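Lysozyme inhibitor LprI-like N-terminal domain-containing protein (Pseudomonas putida, PDB 3GI7) is a secreted protein of unknown function that may, like its LprI relatives, inhibit lysozyme. Local coordinates at residues D16-T19 and F20-A24; E81-S85 and N86-I90; I90-N93 and S94-Q98. All coordinates share one frame; numbering follows the deposited sequence.

Overall arrangement
Following the chain from its N terminus, interaction 1 (16-19 with 20-24) covers the N-cap and first turns of helix 17-49. Helix 55-77 then runs back, and interaction 2 (81-85 with 86-90) closes the loop after it with a beta turn and the N-cap of helix 86-111. Interaction 3 (90-93 with 94-98) carries on along that helix. All three are local; interaction 1 closes before the others begin, interactions 2 and 3 join at Ile90, and none nests or crosses. In space they meet at one end of a three-helix bundle: Thr19 and Phe20 pack on Gln89 and Ile90, and Ala23 and Ala24 on Asn93. Disulfides tie interaction 3 to helix 55-77 and interaction 1 to a second subunit.

Interaction 1: residues D16-T19 and F20-A24; sequences DQQT and FACAA
Gln18 and Cys22 sit one helical turn apart, and the CG methylene of Gln18 lies 3.8 Å from Cys22 SG. The backbone beneath them is joined by Cys22 N to Gln18 O, 2.8 Å, and Ala21 N makes the matching bond to Gln17 O. Thr19 can be followed outward from its own backbone. Its CB carries two branches, which meet Asp16 and Ile90. OG1 lies beside the backbone N (chi1 -54°), which turns it back to Asp16, where OG1 donates to OD2 at 2.7 Å on the anti lone pair. Thr19 N reaches the same OD2 at 3.0 Å from above the carboxylate plane, so two donors grip one oxygen. CG2, the other branch, reaches Ile90 of helix 86-111. A valine in place of Thr19 would lack the hydroxyl and would probably leave the Asp16 carboxylate, gripped by the backbone N-H of this residue, without its second donor and freer to turn. Aspartate suits the first position because its short carboxylate can accept an N-H that has no preceding helical carbonyl. Cys22 SG is bonded to Cys22 of a second subunit, less than two turns after Asp16; the whole is an aspartate N-cap at the start of helix 17-49, next to an intersubunit disulfide.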
ATOM      1  N   ASP A  16      10.080  27.251   4.623  1.00 28.42           N
ATOM      2  CA  ASP A  16       9.098  27.745   3.659  1.00 30.50           C
ATOM      3  C   ASP A  16       7.685  27.668   4.226  1.00 26.91           C
ATOM      4  O   ASP A  16       7.256  26.613   4.640  1.00 23.50           O
ATOM      5  CB  ASP A  16       9.170  26.911   2.375  1.00 32.30           C
ATOM      6  CG  ASP A  16       8.152  27.330   1.362  1.00 39.00           C
ATOM      7  OD1 ASP A  16       8.160  28.512   0.975  1.00 38.13           O
ATOM      8  OD2 ASP A  16       7.326  26.482   0.974  1.00 29.09           O
ATOM      9  N   GLN A  17       6.965  28.785   4.222  1.00 23.53           N
ATOM     10  CA  GLN A  17       5.652  28.840   4.855  1.00 24.90           C
ATOM     11  C   GLN A  17       4.638  27.931   4.159  1.00 24.82           C
ATOM     12  O   GLN A  17       3.872  27.270   4.820  1.00 19.36           O
ATOM     13  CB  GLN A  17       5.121  30.265   4.894  1.00 22.79           C
ATOM     14  CG  GLN A  17       3.901  30.436   5.778  1.00 27.04           C
ATOM     15  CD  GLN A  17       3.493  31.900   5.886  1.00 40.86           C
ATOM     16  OE1 GLN A  17       3.200  32.529   4.876  1.00 43.65           O
ATOM     17  NE2 GLN A  17       3.483  32.444   7.108  1.00 44.67           N
ATOM     18  N   GLN A  18       4.618  27.935   2.825  1.00 22.32           N
ATOM     19  CA  GLN A  18       3.615  27.143   2.110  1.00 20.53           C
ATOM     20  C   GLN A  18       3.801  25.645   2.330  1.00 21.34           C
ATOM     21  O   GLN A  18       2.818  24.929   2.549  1.00 18.43           O
ATOM     22  CB  GLN A  18       3.592  27.512   0.620  1.00 23.13           C
ATOM     23  CG  GLN A  18       2.435  26.827  -0.099  1.00 24.61           C
ATOM     24  CD  GLN A  18       2.371  27.140  -1.585  1.00 36.77           C
ATOM     25  OE1 GLN A  18       3.367  27.539  -2.200  1.00 38.43           O
ATOM     26  NE2 GLN A  18       1.202  26.915  -2.177  1.00 32.64           N
ATOM     27  N   THR A  19       5.046  25.170   2.356  1.00 19.89           N
ATOM     28  CA  THR A  19       5.318  23.766   2.687  1.00 21.50           C
ATOM     29  C   THR A  19       4.738  23.390   4.052  1.00 23.50           C
ATOM     30  O   THR A  19       4.020  22.382   4.177  1.00 19.71           O
ATOM     31  CB  THR A  19       6.824  23.461   2.655  1.00 24.03           C
ATOM     32  OG1 THR A  19       7.341  23.858   1.381  1.00 27.93           O
ATOM     33  CG2 THR A  19       7.102  21.952   2.933  1.00 22.38           C
ATOM     34  N   PHE A  20       5.031  24.212   5.071  1.00 19.23           N
ATOM     35  CA  PHE A  20       4.509  23.996   6.395  1.00 19.39           C
ATOM     36  C   PHE A  20       2.978  24.017   6.410  1.00 18.55           C
ATOM     37  O   PHE A  20       2.374  23.104   6.972  1.00 19.15           O
ATOM     38  CB  PHE A  20       5.035  25.095   7.327  1.00 18.35           C
ATOM     39  CG  PHE A  20       4.568  24.969   8.732  1.00 18.73           C
ATOM     40  CD1 PHE A  20       5.199  24.098   9.604  1.00 18.37           C
ATOM     41  CD2 PHE A  20       3.540  25.778   9.204  1.00 21.87           C
ATOM     42  CE1 PHE A  20       4.776  23.973  10.903  1.00 20.48           C
ATOM     43  CE2 PHE A  20       3.123  25.676  10.506  1.00 23.82           C
ATOM     44  CZ  PHE A  20       3.736  24.738  11.358  1.00 20.90           C
ATOM     45  N   ALA A  21       2.379  25.082   5.848  1.00 17.83           N
ATOM     46  CA  ALA A  21       0.919  25.286   5.913  1.00 17.21           C
ATOM     47  C   ALA A  21       0.189  24.129   5.193  1.00 18.52           C
ATOM     48  O   ALA A  21      -0.810  23.630   5.689  1.00 18.16           O
ATOM     49  CB  ALA A  21       0.512  26.632   5.298  1.00 19.89           C
ATOM     50  N   CYS A  22       0.685  23.740   4.017  1.00 16.85           N
ATOM     51  CA  CYS A  22       0.040  22.715   3.215  1.00 18.09           C
ATOM     52  C   CYS A  22       0.200  21.318   3.805  1.00 19.10           C
ATOM     53  O   CYS A  22      -0.681  20.506   3.649  1.00 18.50           O
ATOM     54  CB  CYS A  22       0.541  22.725   1.778  1.00 18.88           C
ATOM     55  SG  CYS A  22      -0.142  24.120   0.806  1.00 20.95           S
ATOM     56  N   ALA A  23       1.310  21.045   4.472  1.00 19.14           N
ATOM     57  CA  ALA A  23       1.467  19.780   5.208  1.00 17.83           C
ATOM     58  C   ALA A  23       0.398  19.677   6.304  1.00 19.26           C
ATOM     59  O   ALA A  23      -0.234  18.630   6.438  1.00 19.16           O
ATOM     60  CB  ALA A  23       2.914  19.636   5.798  1.00 17.98           C
ATOM     61  N   ALA A  24       0.172  20.744   7.057  1.00 18.26           N
ATOM     62  CA  ALA A  24      -0.868  20.733   8.108  1.00 21.60           C
ATOM     63  C   ALA A  24      -2.244  20.623   7.499  1.00 22.05           C
ATOM     64  O   ALA A  24      -3.098  19.838   7.936  1.00 21.43           O
ATOM     65  CB  ALA A  24      -0.776  21.998   9.009  1.00 19.36           C
TER

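Interaction 2: residues E81-S85 and N86-I90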
ATOM      1  N   GLU A  81      14.207  14.031  13.525  1.00 19.18           N
ATOM      2  CA  GLU A  81      13.830  15.436  13.536  1.00 22.23           C
ATOM      3  C   GLU A  81      13.606  15.865  14.973  1.00 21.74           C
ATOM      4  O   GLU A  81      13.435  15.037  15.876  1.00 21.89           O
ATOM      5  CB  GLU A  81      12.600  15.737  12.671  1.00 22.83           C
ATOM      6  CG  GLU A  81      12.649  15.222  11.262  1.00 30.03           C
ATOM      7  CD  GLU A  81      13.654  15.926  10.415  1.00 36.30           C
ATOM      8  OE1 GLU A  81      14.237  16.958  10.841  1.00 39.17           O
ATOM      9  OE2 GLU A  81      13.862  15.442   9.290  1.00 44.23           O
ATOM     10  N   GLN A  82      13.694  17.169  15.186  1.00 21.19           N
ATOM     11  CA  GLN A  82      13.545  17.754  16.502  1.00 19.33           C
ATOM     12  C   GLN A  82      12.076  18.049  16.754  1.00 16.44           C
ATOM     13  O   GLN A  82      11.504  18.869  16.056  1.00 19.57           O
ATOM     14  CB  GLN A  82      14.318  19.081  16.544  1.00 20.31           C
ATOM     15  CG  GLN A  82      14.146  19.861  17.817  1.00 24.18           C
ATOM     16  CD  GLN A  82      14.738  21.263  17.701  1.00 17.28           C
ATOM     17  OE1 GLN A  82      14.121  22.175  17.163  1.00 21.84           O
ATOM     18  NE2 GLN A  82      15.947  21.416  18.196  1.00 18.78           N
ATOM     19  N   PRO A  83      11.463  17.427  17.774  1.00 23.38           N
ATOM     20  CA  PRO A  83      10.048  17.712  18.054  1.00 23.81           C
ATOM     21  C   PRO A  83       9.716  19.177  18.093  1.00 21.57           C
ATOM     22  O   PRO A  83      10.372  19.945  18.804  1.00 18.12           O
ATOM     23  CB  PRO A  83       9.838  17.085  19.437  1.00 26.18           C
ATOM     24  CG  PRO A  83      10.666  15.816  19.305  1.00 29.36           C
ATOM     25  CD  PRO A  83      11.963  16.359  18.673  1.00 26.51           C
ATOM     26  N   GLY A  84       8.681  19.570  17.356  1.00 19.26           N
ATOM     27  CA  GLY A  84       8.260  20.969  17.316  1.00 19.90           C
ATOM     28  C   GLY A  84       8.861  21.793  16.195  1.00 15.99           C
ATOM     29  O   GLY A  84       8.344  22.864  15.882  1.00 19.66           O
ATOM     30  N   SER A  85       9.928  21.316  15.553  1.00 16.44           N
ATOM     31  CA  SER A  85      10.585  22.097  14.526  1.00 17.58           C
ATOM     32  C   SER A  85       9.712  22.087  13.259  1.00 21.72           C
ATOM     33  O   SER A  85       8.838  21.219  13.084  1.00 20.03           O
ATOM     34  CB  SER A  85      11.941  21.526  14.205  1.00 19.08           C
ATOM     35  OG  SER A  85      11.893  20.253  13.478  1.00 17.88           O
ATOM     36  N   ASN A  86       9.969  23.032  12.377  1.00 17.61           N
ATOM     37  CA  ASN A  86       9.272  23.085  11.089  1.00 20.12           C
ATOM     38  C   ASN A  86       9.381  21.720  10.391  1.00 20.43           C
ATOM     39  O   ASN A  86       8.361  21.171   9.979  1.00 18.63           O
ATOM     40  CB  ASN A  86       9.837  24.188  10.195  1.00 19.66           C
ATOM     41  CG  ASN A  86       9.420  25.583  10.620  1.00 17.60           C
ATOM     42  OD1 ASN A  86       9.183  25.867  11.798  1.00 20.49           O
ATOM     43  ND2 ASN A  86       9.281  26.448   9.649  1.00 18.77           N
ATOM     44  N   ALA A  87      10.610  21.175  10.299  1.00 19.41           N
ATOM     45  CA  ALA A  87      10.901  19.945   9.607  1.00 20.96           C
ATOM     46  C   ALA A  87      10.170  18.777  10.251  1.00 20.10           C
ATOM     47  O   ALA A  87       9.655  17.891   9.546  1.00 19.21           O
ATOM     48  CB  ALA A  87      12.427  19.664   9.563  1.00 19.78           C
ATOM     49  N   TYR A  88      10.115  18.781  11.579  1.00 21.36           N
ATOM     50  CA  TYR A  88       9.418  17.754  12.315  1.00 19.64           C
ATOM     51  C   TYR A  88       7.922  17.819  12.070  1.00 18.62           C
ATOM     52  O   TYR A  88       7.271  16.785  11.819  1.00 19.31           O
ATOM     53  CB  TYR A  88       9.679  17.877  13.781  1.00 19.97           C
ATOM     54  CG  TYR A  88       8.932  16.885  14.648  1.00 19.29           C
ATOM     55  CD1 TYR A  88       7.628  17.141  15.066  1.00 18.45           C
ATOM     56  CD2 TYR A  88       9.551  15.714  15.090  1.00 23.35           C
ATOM     57  CE1 TYR A  88       6.955  16.269  15.900  1.00 20.12           C
ATOM     58  CE2 TYR A  88       8.875  14.804  15.924  1.00 20.62           C
ATOM     59  CZ  TYR A  88       7.579  15.101  16.306  1.00 25.20           C
ATOM     60  OH  TYR A  88       6.927  14.289  17.145  1.00 24.72           O
ATOM     61  N   GLN A  89       7.364  19.012  12.148  1.00 16.34           N
ATOM     62  CA  GLN A  89       5.918  19.143  11.910  1.00 18.44           C
ATOM     63  C   GLN A  89       5.508  18.728  10.487  1.00 20.16           C
ATOM     64  O   GLN A  89       4.490  18.042  10.306  1.00 20.38           O
ATOM     65  CB  GLN A  89       5.458  20.561  12.145  1.00 20.52           C
ATOM     66  CG  GLN A  89       5.567  21.061  13.530  1.00 23.73           C
ATOM     67  CD  GLN A  89       4.941  20.160  14.497  1.00 27.76           C
ATOM     68  OE1 GLN A  89       5.605  19.627  15.411  1.00 33.00           O
ATOM     69  NE2 GLN A  89       3.648  20.002  14.362  1.00 32.27           N
ATOM     70  N   ILE A  90       6.281  19.148   9.489  1.00 17.30           N
ATOM     71  CA  ILE A  90       6.029  18.771   8.099  1.00 18.41           C
ATOM     72  C   ILE A  90       6.132  17.237   7.947  1.00 20.76           C
ATOM     73  O   ILE A  90       5.284  16.607   7.290  1.00 18.46           O
ATOM     74  CB  ILE A  90       6.997  19.505   7.144  1.00 19.72           C
ATOM     75  CG1 ILE A  90       6.686  21.019   7.113  1.00 19.51           C
ATOM     76  CG2 ILE A  90       7.009  18.833   5.761  1.00 19.11           C
ATOM     77  CD1 ILE A  90       7.800  21.870   6.558  1.00 18.65           C
TER
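Pro83 CA lies over the centre of the Tyr88 ring, 3.6 Å from its centroid and 10° off the normal, a CH-pi contact. Proline's ring adds CG near CE2, while Glu81 CB comes up at the ring's edge. Tyr88 is put there by CG standing anti to its backbone N (chi1 177°), which swings the ring out from the helix against the turn at Pro83. Beside it, Glu81 bends at chi2 to bring OE1 within 3.5 Å of Ala87 CB.

The next shell fixes the loop. Ser85 OG accepts from Tyr88 N at 3.0 Å, the N-cap bond, and donates to Gln82 O, also 3.0 Å, in the carbonyl plane on a lone pair. Ser85 N binds that same carbonyl, closing the type II turn from Gln82 to Ser85. Serine fits because one small hydroxyl can both accept and donate; Gly84 fits because a side chain at its backbone angles would press on the preceding carbonyl. Gln89 N to Ser85 O, 2.8 Å, starts the regular helical bonding.

Tyr88 also touches Thr78, in the loop just after helix 55-77, while Gln89 meets Phe20 and Ile90 meets Thr19, setting the start of helix 86-111 against helix 17-49.

Interaction 3: residues I90-N93 and S94-Q98; sequences IAWN and SCIAQ
Ser94 reaches back one turn to Ile90 with both its backbone and its side chain. OG donates to Ile90 O at 2.7 Å, while Ser94 N binds the same oxygen at 2.9 Å. The two donors approach from opposite faces of the carbonyl plane, the hydroxyl tilted 32° from it, so the oxygen is held on both sides. With OG opposite the carbonyl carbon (chi1 -56°), the hydroxyl points back along the helix to the turn before. Serine suits the place: its hydroxyl finds an acceptor within its own helix, and its short side chain takes up little room.

Asn93 uses its backbone and its side chain for different tasks. Its carbonyl O accepts from Ala97 N at 2.9 Å, continuing the helix. The amide end turns toward helix 17-49, where OD1 accepts from Lys27 NZ and the side chain also meets Ala24. For a buried residue this matters, since the polar carbonyl would otherwise be costly to bury.

Ile96 lies one turn beyond Trp92, and the two side chains run at a slant to each other. Ile96 CG1 approaches the pyrrole part of the indole obliquely, 3.5 Å from Trp92 NE1, and Ile96 CD1 lies 3.9 Å from that same Trp92 NE1. In the backbone, Ile96 N bonds to Trp92 O at 2.9 Å. The branched isoleucine fills space between helices as well, touching Lys27 and Glu31 on helix 17-49 and Arg70 and Cys74 on helix 55-77.

Cys95 N bonds to Ala91 O in the same helical pattern, and Cys95 SG forms the disulfide with Cys74. The arrangement is a regular i to i+4 alpha-helical segment in helix 86-111 of a three-helix bundle, packed on helix 17-49 and tied to helix 55-77 by the Cys74-Cys95 disulfide.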
ATOM      1  N   ILE A  90       6.281  19.148   9.489  1.00 17.30           N
ATOM      2  CA  ILE A  90       6.029  18.771   8.099  1.00 18.41           C
ATOM      3  C   ILE A  90       6.132  17.237   7.947  1.00 20.76           C
ATOM      4  O   ILE A  90       5.284  16.607   7.290  1.00 18.46           O
ATOM      5  CB  ILE A  90       6.997  19.505   7.144  1.00 19.72           C
ATOM      6  CG1 ILE A  90       6.686  21.019   7.113  1.00 19.51           C
ATOM      7  CG2 ILE A  90       7.009  18.833   5.761  1.00 19.11           C
ATOM      8  CD1 ILE A  90       7.800  21.870   6.558  1.00 18.65           C
ATOM      9  N   ALA A  91       7.181  16.638   8.514  1.00 17.65           N
ATOM     10  CA  ALA A  91       7.375  15.188   8.430  1.00 20.14           C
ATOM     11  C   ALA A  91       6.248  14.412   9.134  1.00 18.50           C
ATOM     12  O   ALA A  91       5.730  13.396   8.575  1.00 19.10           O
ATOM     13  CB  ALA A  91       8.739  14.779   9.000  1.00 19.10           C
ATOM     14  N   TRP A  92       5.890  14.886  10.319  1.00 17.49           N
ATOM     15  CA  TRP A  92       4.846  14.290  11.127  1.00 18.88           C
ATOM     16  C   TRP A  92       3.530  14.352  10.384  1.00 18.34           C
ATOM     17  O   TRP A  92       2.875  13.319  10.171  1.00 15.96           O
ATOM     18  CB  TRP A  92       4.706  14.968  12.490  1.00 17.79           C
ATOM     19  CG  TRP A  92       3.675  14.342  13.310  1.00 17.06           C
ATOM     20  CD1 TRP A  92       2.346  14.665  13.334  1.00 20.27           C
ATOM     21  CD2 TRP A  92       3.849  13.277  14.260  1.00 16.51           C
ATOM     22  NE1 TRP A  92       1.681  13.831  14.212  1.00 21.40           N
ATOM     23  CE2 TRP A  92       2.577  12.979  14.790  1.00 20.50           C
ATOM     24  CE3 TRP A  92       4.952  12.527  14.685  1.00 23.54           C
ATOM     25  CZ2 TRP A  92       2.379  11.977  15.729  1.00 24.34           C
ATOM     26  CZ3 TRP A  92       4.757  11.535  15.629  1.00 29.82           C
ATOM     27  CH2 TRP A  92       3.477  11.267  16.137  1.00 29.52           C
ATOM     28  N   ASN A  93       3.181  15.548   9.934  1.00 18.69           N
ATOM     29  CA  ASN A  93       1.940  15.767   9.205  1.00 16.16           C
ATOM     30  C   ASN A  93       1.854  14.985   7.891  1.00 18.17           C
ATOM     31  O   ASN A  93       0.772  14.446   7.574  1.00 17.47           O
ATOM     32  CB  ASN A  93       1.683  17.267   9.007  1.00 18.34           C
ATOM     33  CG  ASN A  93       1.280  17.949  10.259  1.00 21.75           C
ATOM     34  OD1 ASN A  93       0.787  17.308  11.180  1.00 22.44           O
ATOM     35  ND2 ASN A  93       1.453  19.280  10.316  1.00 19.04           N
ATOM     36  N   SER A  94       2.958  14.872   7.156  1.00 18.83           N
ATOM     37  CA  SER A  94       3.010  14.066   5.916  1.00 19.60           C
ATOM     38  C   SER A  94       2.833  12.578   6.218  1.00 19.16           C
ATOM     39  O   SER A  94       2.141  11.879   5.475  1.00 18.13           O
ATOM     40  CB  SER A  94       4.327  14.265   5.153  1.00 23.55           C
ATOM     41  OG  SER A  94       4.485  15.650   4.902  1.00 29.23           O
ATOM     42  N   CYS A  95       3.431  12.121   7.297  1.00 17.57           N
ATOM     43  CA  CYS A  95       3.310  10.731   7.720  1.00 20.04           C
ATOM     44  C   CYS A  95       1.834  10.421   8.081  1.00 18.11           C
ATOM     45  O   CYS A  95       1.258   9.414   7.626  1.00 18.80           O
ATOM     46  CB  CYS A  95       4.255  10.477   8.885  1.00 19.05           C
ATOM     47  SG  CYS A  95       4.201   8.771   9.504  1.00 25.54           S
ATOM     48  N   ILE A  96       1.220  11.303   8.848  1.00 17.92           N
ATOM     49  CA  ILE A  96      -0.173  11.126   9.278  1.00 17.28           C
ATOM     50  C   ILE A  96      -1.037  11.088   8.035  1.00 18.57           C
ATOM     51  O   ILE A  96      -1.916  10.214   7.908  1.00 18.74           O
ATOM     52  CB  ILE A  96      -0.678  12.203  10.248  1.00 19.03           C
ATOM     53  CG1 ILE A  96       0.044  12.189  11.621  1.00 22.03           C
ATOM     54  CG2 ILE A  96      -2.203  12.055  10.512  1.00 18.58           C
ATOM     55  CD1 ILE A  96      -0.047  10.868  12.416  1.00 20.58           C
ATOM     56  N   ALA A  97      -0.796  12.013   7.095  1.00 16.91           N
ATOM     57  CA  ALA A  97      -1.624  12.082   5.887  1.00 19.33           C
ATOM     58  C   ALA A  97      -1.479  10.804   5.065  1.00 17.98           C
ATOM     59  O   ALA A  97      -2.506  10.208   4.685  1.00 18.44           O
ATOM     60  CB  ALA A  97      -1.311  13.339   5.022  1.00 18.73           C
ATOM     61  N   GLN A  98      -0.247  10.361   4.820  1.00 17.92           N
ATOM     62  CA  GLN A  98       0.004   9.172   4.018  0.50 20.94           C
ATOM     63  C   GLN A  98      -0.582   7.914   4.674  1.00 20.93           C
ATOM     64  O   GLN A  98      -1.193   7.068   4.010  1.00 19.69           O
ATOM     65  CB  GLN A  98       1.511   9.013   3.779  0.50 20.54           C
ATOM     66  CG  GLN A  98       2.062  10.006   2.764  0.50 20.57           C
ATOM     67  CD  GLN A  98       3.564  10.161   2.818  0.50 24.96           C
ATOM     68  OE1 GLN A  98       4.262   9.296   3.329  0.50 29.04           O
ATOM     69  NE2 GLN A  98       4.066  11.298   2.345  0.50 18.74           N
TER